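Local coordinates for p-47 protein (Clostridium botulinum, PDB 6EKT) that may form part of a progenitor toxin complex that protects botulinum neurotoxin on its way through the host gut, and resembles tubular lipid-binding (TULIP) proteins, at residues V182-E187 with I407-K412; N401-L406 with V428-Q433; S254-N259 with N267-I272. One frame throughout, in Å; residues are numbered along the deposited sequence.

Contact 1: residues V182-E187 with I407-K412; sequences VTSDIE and INNTIK
Asn409 pushes its side-chain amide into the bend of the loop at Ser184 and Ile186, and the contact rests almost wholly on this one group. ND2 of Asn409 donates to Ser184 OG at 2.7 Å, with an N-H...O angle of 155° and the hydroxyl close to the amide plane. The same ND2 donates to Thr410 OG1 at 3.0 Å, a partner tilted somewhat more from that plane. On the oxygen side, Asn409 OD1 accepts from the backbone Ile186 N at 3.2 Å; this donor stands 32° from the carbonyl plane, and the bond is bent. Ile186 N also reaches Ser184 OG within its own loop, but only weakly, at 3.2 Å. With a bond at its oxygen and two at its nitrogen, the largely buried amide is held against rotation, and its two ends are told apart. The side chain gets there because CG stands anti to the backbone N of Asn409 (chi1 -170°), which carries the amide across to the loop. Van der Waals contacts of carbon against the amide add to these bonds: Ile186 CD1 lies 3.6 Å from Asn409 OD1, and Ser184 CB lies 3.2 Å from Asn409 ND2. Carbon meets carbon at 4.0 Å between Ile186 CD1 and Asn409 CB, where the isoleucine side chain passes obliquely across the asparagine. Ser184 OG has a further partner in Asn190 OD1, farther along the same loop. These bonds join the loop between strands 178-181 and 193-199 to the turn from helix 403-409 into strand 411-413. Asn181, at the end of strand 178-181, binds Asn409 O through its side chain and pairs by backbone with Thr410, so the contact sits where these two antiparallel strands meet at the sheet edge, while Ile186 leans on Asp405 and Leu406 of the helix.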
ATOM      1  N   VAL A 182      -2.516  -1.375  15.121  1.00 35.52           N
ATOM      2  CA  VAL A 182      -3.061  -2.735  15.100  1.00 35.90           C
ATOM      3  C   VAL A 182      -4.593  -2.691  14.871  1.00 37.08           C
ATOM      4  O   VAL A 182      -5.130  -3.518  14.156  1.00 35.16           O
ATOM      5  CB  VAL A 182      -2.693  -3.522  16.388  1.00 36.94           C
ATOM      6  CG1 VAL A 182      -3.287  -4.927  16.393  1.00 36.86           C
ATOM      7  CG2 VAL A 182      -1.174  -3.594  16.588  1.00 36.12           C
ATOM      8  N   THR A 183      -5.270  -1.724  15.498  1.00 38.82           N
ATOM      9  CA  THR A 183      -6.710  -1.473  15.304  1.00 40.44           C
ATOM     10  C   THR A 183      -6.866  -0.078  14.690  1.00 39.95           C
ATOM     11  O   THR A 183      -6.001   0.779  14.867  1.00 39.67           O
ATOM     12  CB  THR A 183      -7.442  -1.453  16.654  1.00 43.11           C
ATOM     13  OG1 THR A 183      -6.743  -0.557  17.526  1.00 44.37           O
ATOM     14  CG2 THR A 183      -7.470  -2.849  17.281  1.00 43.96           C
ATOM     15  N   SER A 184      -7.982   0.171  14.020  1.00 39.19           N
ATOM     16  CA  SER A 184      -8.182   1.445  13.339  1.00 39.47           C
ATOM     17  C   SER A 184      -9.626   1.639  12.936  1.00 39.87           C
ATOM     18  O   SER A 184     -10.453   0.746  13.115  1.00 39.79           O
ATOM     19  CB  SER A 184      -7.312   1.518  12.081  1.00 38.52           C
ATOM     20  OG  SER A 184      -7.856   0.697  11.055  1.00 37.82           O
ATOM     21  N   ASP A 185      -9.897   2.807  12.354  1.00 40.88           N
ATOM     22  CA  ASP A 185     -11.209   3.157  11.833  1.00 42.21           C
ATOM     23  C   ASP A 185     -11.538   2.356  10.574  1.00 40.68           C
ATOM     24  O   ASP A 185     -12.698   2.071  10.300  1.00 41.85           O
ATOM     25  CB  ASP A 185     -11.283   4.678  11.595  1.00 44.20           C
ATOM     26  CG  ASP A 185     -11.416   5.475  12.906  1.00 47.42           C
ATOM     27  OD1 ASP A 185     -12.320   5.160  13.699  1.00 48.83           O
ATOM     28  OD2 ASP A 185     -10.620   6.412  13.157  1.00 49.42           O
ATOM     29  N   ILE A 186     -10.506   1.974   9.829  1.00 39.09           N
ATOM     30  CA  ILE A 186     -10.672   1.227   8.587  1.00 37.52           C
ATOM     31  C   ILE A 186     -10.172  -0.209   8.802  1.00 36.95           C
ATOM     32  O   ILE A 186      -9.003  -0.543   8.566  1.00 36.04           O
ATOM     33  CB  ILE A 186     -10.025   1.987   7.399  1.00 36.88           C
ATOM     34  CG1 ILE A 186     -10.647   3.387   7.275  1.00 37.48           C
ATOM     35  CG2 ILE A 186     -10.244   1.249   6.086  1.00 35.54           C
ATOM     36  CD1 ILE A 186      -9.733   4.421   6.651  1.00 38.35           C
ATOM     37  N   GLU A 187     -11.087  -1.040   9.288  1.00 37.29           N
ATOM     38  CA  GLU A 187     -10.808  -2.388   9.786  1.00 37.30           C
ATOM     39  C   GLU A 187     -10.121  -3.319   8.772  1.00 34.25           C
ATOM     40  O   GLU A 187      -9.255  -4.122   9.149  1.00 32.83           O
ATOM     41  CB  GLU A 187     -12.113  -3.021  10.284  1.00 40.81           C
ATOM     42  CG  GLU A 187     -11.963  -4.317  11.059  1.00 44.36           C
ATOM     43  CD  GLU A 187     -13.235  -4.685  11.793  1.00 48.02           C
ATOM     44  OE1 GLU A 187     -13.948  -5.589  11.320  1.00 51.34           O
ATOM     45  OE2 GLU A 187     -13.550  -4.051  12.828  1.00 52.58           O
ATOM     46  N   ILE A 407      -4.268   6.549   3.689  1.00 32.78           N
ATOM     47  CA  ILE A 407      -2.821   6.697   3.809  1.00 33.29           C
ATOM     48  C   ILE A 407      -2.418   7.076   5.257  1.00 33.36           C
ATOM     49  O   ILE A 407      -1.281   6.842   5.654  1.00 31.64           O
ATOM     50  CB  ILE A 407      -2.244   7.568   2.651  1.00 34.69           C
ATOM     51  CG1 ILE A 407      -0.782   7.185   2.337  1.00 36.97           C
ATOM     52  CG2 ILE A 407      -2.503   9.043   2.898  1.00 36.44           C
ATOM     53  CD1 ILE A 407      -0.233   7.767   1.039  1.00 37.84           C
ATOM     54  N   ASN A 408      -3.387   7.577   6.043  1.00 33.69           N
ATOM     55  CA  ASN A 408      -3.193   7.902   7.465  1.00 34.47           C
ATOM     56  C   ASN A 408      -3.670   6.847   8.462  1.00 33.97           C
ATOM     57  O   ASN A 408      -3.405   6.973   9.647  1.00 34.54           O
ATOM     58  CB  ASN A 408      -3.863   9.238   7.813  1.00 35.81           C
ATOM     59  CG  ASN A 408      -3.128  10.416   7.230  1.00 36.49           C
ATOM     60  OD1 ASN A 408      -1.900  10.411   7.108  1.00 36.38           O
ATOM     61  ND2 ASN A 408      -3.873  11.425   6.845  1.00 37.55           N
ATOM     62  N   ASN A 409      -4.341   5.804   7.979  1.00 33.42           N
ATOM     63  CA  ASN A 409      -5.007   4.825   8.854  1.00 33.60           C
ATOM     64  C   ASN A 409      -4.096   3.892   9.677  1.00 33.12           C
ATOM     65  O   ASN A 409      -4.351   3.647  10.865  1.00 33.89           O
ATOM     66  CB  ASN A 409      -5.964   3.966   8.026  1.00 32.73           C
ATOM     67  CG  ASN A 409      -6.854   3.114   8.892  1.00 33.40           C
ATOM     68  OD1 ASN A 409      -7.781   3.618   9.547  1.00 34.48           O
ATOM     69  ND2 ASN A 409      -6.555   1.826   8.945  1.00 31.43           N
ATOM     70  N   THR A 410      -3.075   3.339   9.023  1.00 32.07           N
ATOM     71  CA  THR A 410      -2.326   2.208   9.553  1.00 31.55           C
ATOM     72  C   THR A 410      -0.875   2.581   9.851  1.00 31.13           C
ATOM     73  O   THR A 410      -0.419   2.384  10.967  1.00 31.33           O
ATOM     74  CB  THR A 410      -2.437   0.981   8.611  1.00 31.31           C
ATOM     75  OG1 THR A 410      -3.817   0.614   8.505  1.00 31.20           O
ATOM     76  CG2 THR A 410      -1.632  -0.229   9.144  1.00 30.15           C
ATOM     77  N   ILE A 411      -0.175   3.133   8.866  1.00 30.43           N
ATOM     78  CA  ILE A 411       1.220   3.525   9.037  1.00 31.00           C
ATOM     79  C   ILE A 411       1.298   5.029   8.982  1.00 32.74           C
ATOM     80  O   ILE A 411       0.913   5.637   7.988  1.00 33.25           O
ATOM     81  CB  ILE A 411       2.146   2.892   7.958  1.00 29.56           C
ATOM     82  CG1 ILE A 411       2.102   1.353   8.037  1.00 28.20           C
ATOM     83  CG2 ILE A 411       3.591   3.443   8.015  1.00 28.81           C
ATOM     84  CD1 ILE A 411       2.477   0.730   9.375  1.00 28.62           C
ATOM     85  N   LYS A 412       1.788   5.611  10.067  1.00 34.24           N
ATOM     86  CA  LYS A 412       2.145   7.013  10.076  1.00 35.96           C
ATOM     87  C   LYS A 412       3.657   7.125  10.187  1.00 35.60           C
ATOM     88  O   LYS A 412       4.239   6.807  11.227  1.00 35.64           O
ATOM     89  CB  LYS A 412       1.447   7.737  11.226  1.00 38.42           C
ATOM     90  CG  LYS A 412      -0.073   7.780  11.073  1.00 40.09           C
ATOM     91  CD  LYS A 412      -0.732   8.814  11.983  1.00 43.81           C
ATOM     92  CE  LYS A 412      -0.732   8.421  13.459  1.00 46.00           C
ATOM     93  NZ  LYS A 412      -1.433   7.123  13.666  1.00 47.22           N
TER

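Contact 2: residues N401-L406 with V428-Q433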
ATOM      1  N   ASN A 401     -13.842   8.542  -2.305  1.00 35.61           N
ATOM      2  CA  ASN A 401     -12.504   9.049  -2.099  1.00 36.16           C
ATOM      3  C   ASN A 401     -12.280   9.265  -0.601  1.00 36.34           C
ATOM      4  O   ASN A 401     -12.649  10.314  -0.074  1.00 37.75           O
ATOM      5  CB  ASN A 401     -12.267  10.336  -2.919  1.00 37.98           C
ATOM      6  CG  ASN A 401     -10.867  10.926  -2.716  1.00 39.10           C
ATOM      7  OD1 ASN A 401     -10.205  10.667  -1.714  1.00 40.03           O
ATOM      8  ND2 ASN A 401     -10.424  11.742  -3.665  1.00 39.99           N
ATOM      9  N   ASN A 402     -11.714   8.261   0.077  1.00 35.24           N
ATOM     10  CA  ASN A 402     -11.219   8.411   1.465  1.00 35.71           C
ATOM     11  C   ASN A 402      -9.694   8.200   1.523  1.00 34.77           C
ATOM     12  O   ASN A 402      -9.169   7.656   2.502  1.00 34.82           O
ATOM     13  CB  ASN A 402     -11.928   7.426   2.412  1.00 35.20           C
ATOM     14  CG  ASN A 402     -11.629   5.965   2.083  1.00 34.56           C
ATOM     15  OD1 ASN A 402     -11.114   5.643   1.010  1.00 33.41           O
ATOM     16  ND2 ASN A 402     -11.937   5.076   3.019  1.00 34.58           N
ATOM     17  N   PHE A 403      -9.002   8.656   0.482  1.00 33.97           N
ATOM     18  CA  PHE A 403      -7.616   8.241   0.217  1.00 32.85           C
ATOM     19  C   PHE A 403      -6.626   8.825   1.228  1.00 33.41           C
ATOM     20  O   PHE A 403      -5.671   8.138   1.631  1.00 31.89           O
ATOM     21  CB  PHE A 403      -7.226   8.580  -1.230  1.00 32.62           C
ATOM     22  CG  PHE A 403      -8.177   7.998  -2.285  1.00 32.28           C
ATOM     23  CD1 PHE A 403      -8.778   6.741  -2.105  1.00 31.01           C
ATOM     24  CD2 PHE A 403      -8.435   8.696  -3.473  1.00 32.72           C
ATOM     25  CE1 PHE A 403      -9.636   6.208  -3.066  1.00 30.17           C
ATOM     26  CE2 PHE A 403      -9.287   8.159  -4.444  1.00 32.67           C
ATOM     27  CZ  PHE A 403      -9.881   6.913  -4.238  1.00 31.02           C
ATOM     28  N   VAL A 404      -6.873  10.068   1.650  1.00 34.67           N
ATOM     29  CA  VAL A 404      -6.079  10.681   2.740  1.00 36.81           C
ATOM     30  C   VAL A 404      -6.221   9.826   4.002  1.00 36.80           C
ATOM     31  O   VAL A 404      -5.212   9.498   4.635  1.00 36.38           O
ATOM     32  CB  VAL A 404      -6.442  12.174   2.998  1.00 38.70           C
ATOM     33  CG1 VAL A 404      -5.791  12.702   4.270  1.00 40.59           C
ATOM     34  CG2 VAL A 404      -6.023  13.038   1.817  1.00 39.26           C
ATOM     35  N   ASP A 405      -7.464   9.462   4.350  1.00 36.50           N
ATOM     36  CA  ASP A 405      -7.718   8.569   5.492  1.00 37.10           C
ATOM     37  C   ASP A 405      -7.016   7.217   5.361  1.00 34.96           C
ATOM     38  O   ASP A 405      -6.424   6.737   6.334  1.00 34.68           O
ATOM     39  CB  ASP A 405      -9.214   8.357   5.752  1.00 38.65           C
ATOM     40  CG  ASP A 405      -9.930   9.629   6.183  1.00 41.51           C
ATOM     41  OD1 ASP A 405      -9.289  10.612   6.611  1.00 43.70           O
ATOM     42  OD2 ASP A 405     -11.165   9.647   6.076  1.00 43.32           O
ATOM     43  N   LEU A 406      -7.064   6.619   4.169  1.00 33.82           N
ATOM     44  CA  LEU A 406      -6.356   5.353   3.940  1.00 32.29           C
ATOM     45  C   LEU A 406      -4.868   5.490   4.223  1.00 32.31           C
ATOM     46  O   LEU A 406      -4.279   4.677   4.951  1.00 31.62           O
ATOM     47  CB  LEU A 406      -6.585   4.793   2.517  1.00 31.68           C
ATOM     48  CG  LEU A 406      -8.000   4.353   2.128  1.00 32.01           C
ATOM     49  CD1 LEU A 406      -7.969   3.609   0.804  1.00 30.49           C
ATOM     50  CD2 LEU A 406      -8.683   3.489   3.186  1.00 32.40           C
ATOM     51  N   VAL A 428      -3.345  -3.120 -11.632  1.00 24.54           N
ATOM     52  CA  VAL A 428      -3.446  -4.418 -10.926  1.00 23.97           C
ATOM     53  C   VAL A 428      -3.659  -4.172  -9.428  1.00 24.23           C
ATOM     54  O   VAL A 428      -4.772  -4.391  -8.913  1.00 24.26           O
ATOM     55  CB  VAL A 428      -2.296  -5.428 -11.222  1.00 24.35           C
ATOM     56  CG1 VAL A 428      -2.649  -6.792 -10.634  1.00 25.21           C
ATOM     57  CG2 VAL A 428      -2.054  -5.556 -12.715  1.00 24.00           C
ATOM     58  N   GLY A 429      -2.616  -3.688  -8.747  1.00 23.62           N
ATOM     59  CA  GLY A 429      -2.787  -3.102  -7.416  1.00 22.97           C
ATOM     60  C   GLY A 429      -3.273  -1.660  -7.498  1.00 23.31           C
ATOM     61  O   GLY A 429      -3.237  -1.030  -8.556  1.00 23.28           O
ATOM     62  N   PHE A 430      -3.706  -1.139  -6.365  1.00 23.17           N
ATOM     63  CA  PHE A 430      -4.196   0.228  -6.281  1.00 24.54           C
ATOM     64  C   PHE A 430      -3.219   1.078  -5.464  1.00 25.11           C
ATOM     65  O   PHE A 430      -2.946   0.765  -4.302  1.00 24.71           O
ATOM     66  CB  PHE A 430      -5.609   0.215  -5.667  1.00 25.74           C
ATOM     67  CG  PHE A 430      -6.340   1.522  -5.755  1.00 27.12           C
ATOM     68  CD1 PHE A 430      -6.838   1.991  -6.983  1.00 28.00           C
ATOM     69  CD2 PHE A 430      -6.582   2.278  -4.603  1.00 28.39           C
ATOM     70  CE1 PHE A 430      -7.535   3.197  -7.052  1.00 29.00           C
ATOM     71  CE2 PHE A 430      -7.289   3.484  -4.669  1.00 29.57           C
ATOM     72  CZ  PHE A 430      -7.769   3.939  -5.893  1.00 29.63           C
ATOM     73  N   CYS A 431      -2.714   2.157  -6.066  1.00 25.48           N
ATOM     74  CA  CYS A 431      -1.610   2.915  -5.458  1.00 26.71           C
ATOM     75  C   CYS A 431      -2.013   4.349  -5.184  1.00 27.26           C
ATOM     76  O   CYS A 431      -2.443   5.062  -6.093  1.00 28.95           O
ATOM     77  CB  CYS A 431      -0.365   2.852  -6.333  1.00 26.29           C
ATOM     78  SG  CYS A 431       1.058   3.725  -5.638  1.00 27.42           S
ATOM     79  N   ILE A 432      -1.901   4.735  -3.923  1.00 27.17           N
ATOM     80  CA  ILE A 432      -2.185   6.097  -3.464  1.00 28.77           C
ATOM     81  C   ILE A 432      -0.833   6.707  -3.070  1.00 28.81           C
ATOM     82  O   ILE A 432      -0.101   6.104  -2.300  1.00 28.31           O
ATOM     83  CB  ILE A 432      -3.154   6.089  -2.256  1.00 28.90           C
ATOM     84  CG1 ILE A 432      -4.527   5.507  -2.666  1.00 29.52           C
ATOM     85  CG2 ILE A 432      -3.306   7.493  -1.665  1.00 30.97           C
ATOM     86  CD1 ILE A 432      -5.421   5.101  -1.499  1.00 29.91           C
ATOM     87  N   GLN A 433      -0.510   7.881  -3.609  1.00 29.90           N
ATOM     88  CA  GLN A 433       0.761   8.557  -3.285  1.00 30.83           C
ATOM     89  C   GLN A 433       0.450   9.957  -2.790  1.00 32.63           C
ATOM     90  O   GLN A 433      -0.561  10.566  -3.209  1.00 32.18           O
ATOM     91  CB  GLN A 433       1.687   8.619  -4.501  1.00 31.30           C
ATOM     92  CG  GLN A 433       2.170   7.271  -5.029  1.00 30.77           C
ATOM     93  CD  GLN A 433       2.544   7.314  -6.506  1.00 32.06           C
ATOM     94  OE1 GLN A 433       2.034   8.145  -7.260  1.00 34.36           O
ATOM     95  NE2 GLN A 433       3.438   6.424  -6.929  1.00 31.46           N
TER
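Phe403 and Leu406, one helical turn apart, form a notch that receives Ile432, in a helix-on-sheet packing of this TULIP-family protein: helix 403-409 lies against strand 430-434 of a six-stranded antiparallel sheet. The bump is the CD1 methyl of Ile432. It lies 3.7 Å from Leu406 CD1 and 3.8 Å from Phe403 CD1, with Phe403 CB close behind at 3.9 Å. Its placement follows from CG1 standing anti to the carbonyl carbon of Ile432 (chi1 -64°), which sends the longer branch to the helix, whereas the shorter CG2 branch only skirts Phe403 CB. Two residues earlier on the strand, and on the same side of it, Phe430 meets the outer end of the Phe403 ring. Their planes are inclined at 59° and their centroids lie 5.7 Å apart; Phe403 CE1 approaches the rim of the Phe430 ring, 3.9 Å from CE2. Phe403 thus spans both bumps of the strand, its CB and CD1 against Ile432 and its CE1 and CZ against Phe430. Helix 244-252 closes the buried cluster, with Met251 touching Phe403, Leu406 and Phe430, and with Phe247 stacked on Phe430. An Asx turn leads into helix 403-409 and holds the backbone N of Phe403: Asn401 OD1 accepts from Phe403 N at 3.2 Å, nearly straight at 173°, and Asn401 CA lies above the centre of the Phe403 ring.

Contact 3: residues S254-N259 with N267-I272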
ATOM      1  N   SER A 254     -18.659  -2.615  -2.776  1.00 34.48           N
ATOM      2  CA  SER A 254     -19.743  -1.783  -2.216  1.00 35.77           C
ATOM      3  C   SER A 254     -20.096  -0.530  -3.035  1.00 35.14           C
ATOM      4  O   SER A 254     -20.936   0.293  -2.597  1.00 35.63           O
ATOM      5  CB  SER A 254     -19.414  -1.381  -0.777  1.00 37.85           C
ATOM      6  OG  SER A 254     -18.371  -0.429  -0.795  1.00 39.93           O
ATOM      7  N   ARG A 255     -19.491  -0.392  -4.219  1.00 31.63           N
ATOM      8  CA  ARG A 255     -19.761   0.755  -5.091  1.00 30.14           C
ATOM      9  C   ARG A 255     -20.197   0.388  -6.510  1.00 28.19           C
ATOM     10  O   ARG A 255     -20.806   1.212  -7.167  1.00 27.06           O
ATOM     11  CB  ARG A 255     -18.555   1.690  -5.169  1.00 32.73           C
ATOM     12  CG  ARG A 255     -18.155   2.331  -3.833  1.00 35.84           C
ATOM     13  CD  ARG A 255     -19.207   3.327  -3.336  1.00 38.22           C
ATOM     14  NE  ARG A 255     -19.537   4.330  -4.352  1.00 40.25           N
ATOM     15  CZ  ARG A 255     -20.581   5.149  -4.297  1.00 42.98           C
ATOM     16  NH1 ARG A 255     -21.423   5.107  -3.273  1.00 45.96           N
ATOM     17  NH2 ARG A 255     -20.793   6.020  -5.275  1.00 43.27           N
ATOM     18  N   LEU A 256     -19.875  -0.822  -6.979  1.00 25.88           N
ATOM     19  CA  LEU A 256     -20.175  -1.207  -8.387  1.00 25.22           C
ATOM     20  C   LEU A 256     -21.678  -1.147  -8.713  1.00 25.69           C
ATOM     21  O   LEU A 256     -22.038  -0.948  -9.870  1.00 25.66           O
ATOM     22  CB  LEU A 256     -19.624  -2.595  -8.730  1.00 24.03           C
ATOM     23  CG  LEU A 256     -20.274  -3.851  -8.122  1.00 24.66           C
ATOM     24  CD1 LEU A 256     -21.409  -4.441  -8.986  1.00 23.87           C
ATOM     25  CD2 LEU A 256     -19.212  -4.921  -7.872  1.00 23.75           C
ATOM     26  N   SER A 257     -22.523  -1.318  -7.690  1.00 26.50           N
ATOM     27  CA  SER A 257     -23.991  -1.352  -7.880  1.00 27.23           C
ATOM     28  C   SER A 257     -24.693  -0.029  -7.535  1.00 28.32           C
ATOM     29  O   SER A 257     -25.934   0.028  -7.496  1.00 27.90           O
ATOM     30  CB  SER A 257     -24.600  -2.503  -7.082  1.00 27.54           C
ATOM     31  OG  SER A 257     -24.531  -2.256  -5.686  1.00 29.05           O
ATOM     32  N   SER A 258     -23.913   1.031  -7.310  1.00 28.54           N
ATOM     33  CA  SER A 258     -24.459   2.367  -6.978  1.00 29.89           C
ATOM     34  C   SER A 258     -25.457   2.960  -7.997  1.00 29.84           C
ATOM     35  O   SER A 258     -26.279   3.782  -7.603  1.00 29.57           O
ATOM     36  CB  SER A 258     -23.343   3.380  -6.697  1.00 32.03           C
ATOM     37  OG  SER A 258     -22.473   3.455  -7.805  1.00 33.28           O
ATOM     38  N   ASN A 259     -25.367   2.564  -9.279  1.00 27.99           N
ATOM     39  CA  ASN A 259     -26.309   3.037 -10.312  1.00 27.97           C
ATOM     40  C   ASN A 259     -27.287   1.945 -10.788  1.00 27.49           C
ATOM     41  O   ASN A 259     -27.952   2.107 -11.816  1.00 27.62           O
ATOM     42  CB  ASN A 259     -25.564   3.654 -11.509  1.00 28.54           C
ATOM     43  CG  ASN A 259     -24.669   4.824 -11.114  1.00 29.64           C
ATOM     44  OD1 ASN A 259     -23.473   4.826 -11.389  1.00 31.34           O
ATOM     45  ND2 ASN A 259     -25.234   5.800 -10.451  1.00 29.90           N
ATOM     46  N   ASN A 267     -24.710  -6.973  -1.271  1.00 33.29           N
ATOM     47  CA  ASN A 267     -25.015  -8.350  -0.849  1.00 34.20           C
ATOM     48  C   ASN A 267     -25.331  -9.315  -2.022  1.00 33.22           C
ATOM     49  O   ASN A 267     -25.308 -10.536  -1.838  1.00 33.57           O
ATOM     50  CB  ASN A 267     -26.154  -8.350   0.182  1.00 37.08           C
ATOM     51  CG  ASN A 267     -27.480  -7.934  -0.423  1.00 39.02           C
ATOM     52  OD1 ASN A 267     -27.646  -6.804  -0.894  1.00 39.69           O
ATOM     53  ND2 ASN A 267     -28.425  -8.860  -0.448  1.00 40.92           N
ATOM     54  N   ASN A 268     -25.609  -8.763  -3.211  1.00 30.51           N
ATOM     55  CA  ASN A 268     -25.836  -9.563  -4.426  1.00 29.60           C
ATOM     56  C   ASN A 268     -24.560 -10.024  -5.106  1.00 28.90           C
ATOM     57  O   ASN A 268     -24.608 -10.768  -6.094  1.00 28.75           O
ATOM     58  CB  ASN A 268     -26.700  -8.783  -5.434  1.00 28.97           C
ATOM     59  CG  ASN A 268     -28.102  -8.539  -4.914  1.00 29.49           C
ATOM     60  OD1 ASN A 268     -28.445  -7.432  -4.499  1.00 29.41           O
ATOM     61  ND2 ASN A 268     -28.905  -9.591  -4.886  1.00 30.90           N
ATOM     62  N   PHE A 269     -23.409  -9.595  -4.579  1.00 28.48           N
ATOM     63  CA  PHE A 269     -22.137  -9.884  -5.212  1.00 27.52           C
ATOM     64  C   PHE A 269     -21.128 -10.385  -4.182  1.00 29.13           C
ATOM     65  O   PHE A 269     -21.341 -10.234  -2.980  1.00 29.43           O
ATOM     66  CB  PHE A 269     -21.566  -8.624  -5.875  1.00 26.35           C
ATOM     67  CG  PHE A 269     -22.505  -7.951  -6.846  1.00 25.16           C
ATOM     68  CD1 PHE A 269     -23.419  -6.965  -6.404  1.00 25.33           C
ATOM     69  CD2 PHE A 269     -22.469  -8.273  -8.203  1.00 24.44           C
ATOM     70  CE1 PHE A 269     -24.282  -6.319  -7.296  1.00 24.88           C
ATOM     71  CE2 PHE A 269     -23.332  -7.623  -9.104  1.00 23.45           C
ATOM     72  CZ  PHE A 269     -24.232  -6.648  -8.653  1.00 23.89           C
ATOM     73  N   GLU A 270     -20.031 -10.955  -4.678  1.00 29.29           N
ATOM     74  CA  GLU A 270     -18.935 -11.421  -3.838  1.00 30.25           C
ATOM     75  C   GLU A 270     -17.653 -11.534  -4.659  1.00 28.87           C
ATOM     76  O   GLU A 270     -17.698 -11.663  -5.888  1.00 25.92           O
ATOM     77  CB  GLU A 270     -19.288 -12.779  -3.196  1.00 33.43           C
ATOM     78  CG  GLU A 270     -19.235 -13.964  -4.146  1.00 36.55           C
ATOM     79  CD  GLU A 270     -19.761 -15.240  -3.523  1.00 40.24           C
ATOM     80  OE1 GLU A 270     -20.975 -15.455  -3.583  1.00 43.60           O
ATOM     81  OE2 GLU A 270     -18.963 -16.031  -2.974  1.00 43.53           O
ATOM     82  N   VAL A 271     -16.517 -11.526  -3.955  1.00 27.00           N
ATOM     83  CA  VAL A 271     -15.220 -11.722  -4.568  1.00 27.03           C
ATOM     84  C   VAL A 271     -14.858 -13.207  -4.553  1.00 27.80           C
ATOM     85  O   VAL A 271     -14.862 -13.844  -3.500  1.00 28.48           O
ATOM     86  CB  VAL A 271     -14.115 -10.907  -3.828  1.00 27.00           C
ATOM     87  CG1 VAL A 271     -12.734 -11.305  -4.322  1.00 26.74           C
ATOM     88  CG2 VAL A 271     -14.339  -9.414  -4.022  1.00 26.71           C
ATOM     89  N   ILE A 272     -14.560 -13.754  -5.728  1.00 27.52           N
ATOM     90  CA  ILE A 272     -13.971 -15.085  -5.834  1.00 29.35           C
ATOM     91  C   ILE A 272     -12.448 -14.901  -5.828  1.00 29.34           C
ATOM     92  O   ILE A 272     -11.899 -14.193  -6.680  1.00 28.69           O
ATOM     93  CB  ILE A 272     -14.427 -15.791  -7.141  1.00 30.71           C
ATOM     94  CG1 ILE A 272     -15.961 -15.771  -7.277  1.00 31.75           C
ATOM     95  CG2 ILE A 272     -13.816 -17.190  -7.281  1.00 32.33           C
ATOM     96  CD1 ILE A 272     -16.758 -16.561  -6.242  1.00 33.95           C
TER
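Arg255 O, at the start of the turn that presents Leu256 and Ser257 to Phe269, is gripped twice by one residue. Ser258 OG donates to it at 2.9 Å, nearly in line with the carbonyl bond, and Ser258 N donates at 3.1 Å, closing a type I beta turn from Arg255 to Ser258. The double hold probably stiffens the turn, whose two middle residues are the ones that face the strand. No hydrogen bond crosses to the strand; the meeting is of a methyl and a ring. Leu256 CD1 sits over one face of the Phe269 ring in a CH-pi contact, 3.7 Å from the centroid and only 14° from the ring normal. It lies a little nearer the far end of the ring, with CZ of Phe269 at 3.6 Å from Leu256 CD1. The leucine reaches this place with CG lodged between its backbone N and carbonyl carbon (chi1 71°), which turns CD1 toward the ring. Beside it, Ser257 CB comes obliquely to Phe269 CE1 at 3.8 Å, a smaller contact at the same ring. Ser257 OG makes a weak bond to Ile264 O, in the stretch between the two segments. All three residues that touch are buried. The ring has other neighbours: Phe306 meets it edge-to-face, and Leu287, Leu253 and Ile264 also touch it. In the fold, the contact pins the loop that leaves helix 244-252 onto strand 269-273, which begins the eight-stranded antiparallel sheet by pairing with strand 279-288. Arg255, Leu256 and Ser258 also touch Phe397 of strand 397-398, and Val271 of the strand packs back against Leu248 and Gln249 of helix 244-252.

How the contacts relate
Along the chain, contact 1 opens first, at the loop 182-187, and closes only at 407-412, at the end of helix 403-409. Contact 3 is nested within that long loop, a short closure of 254-259 onto 267-272. Contact 2 opens at 401-406, just before contact 1 closes, and closes at 428-433, so contacts 1 and 2 cross. They share helix 403-409 and touch: Ile186 CD1 meets Leu406 CD2 at 3.7 Å. Through this helix the loop after strand 178-181 and the sheet holding strand 430-434 are tied together. Contact 3 stands apart, its nearest atoms about 7 Å from contact 2 and about 11 Å from contact 1, at the sheet that begins with strand 269-273.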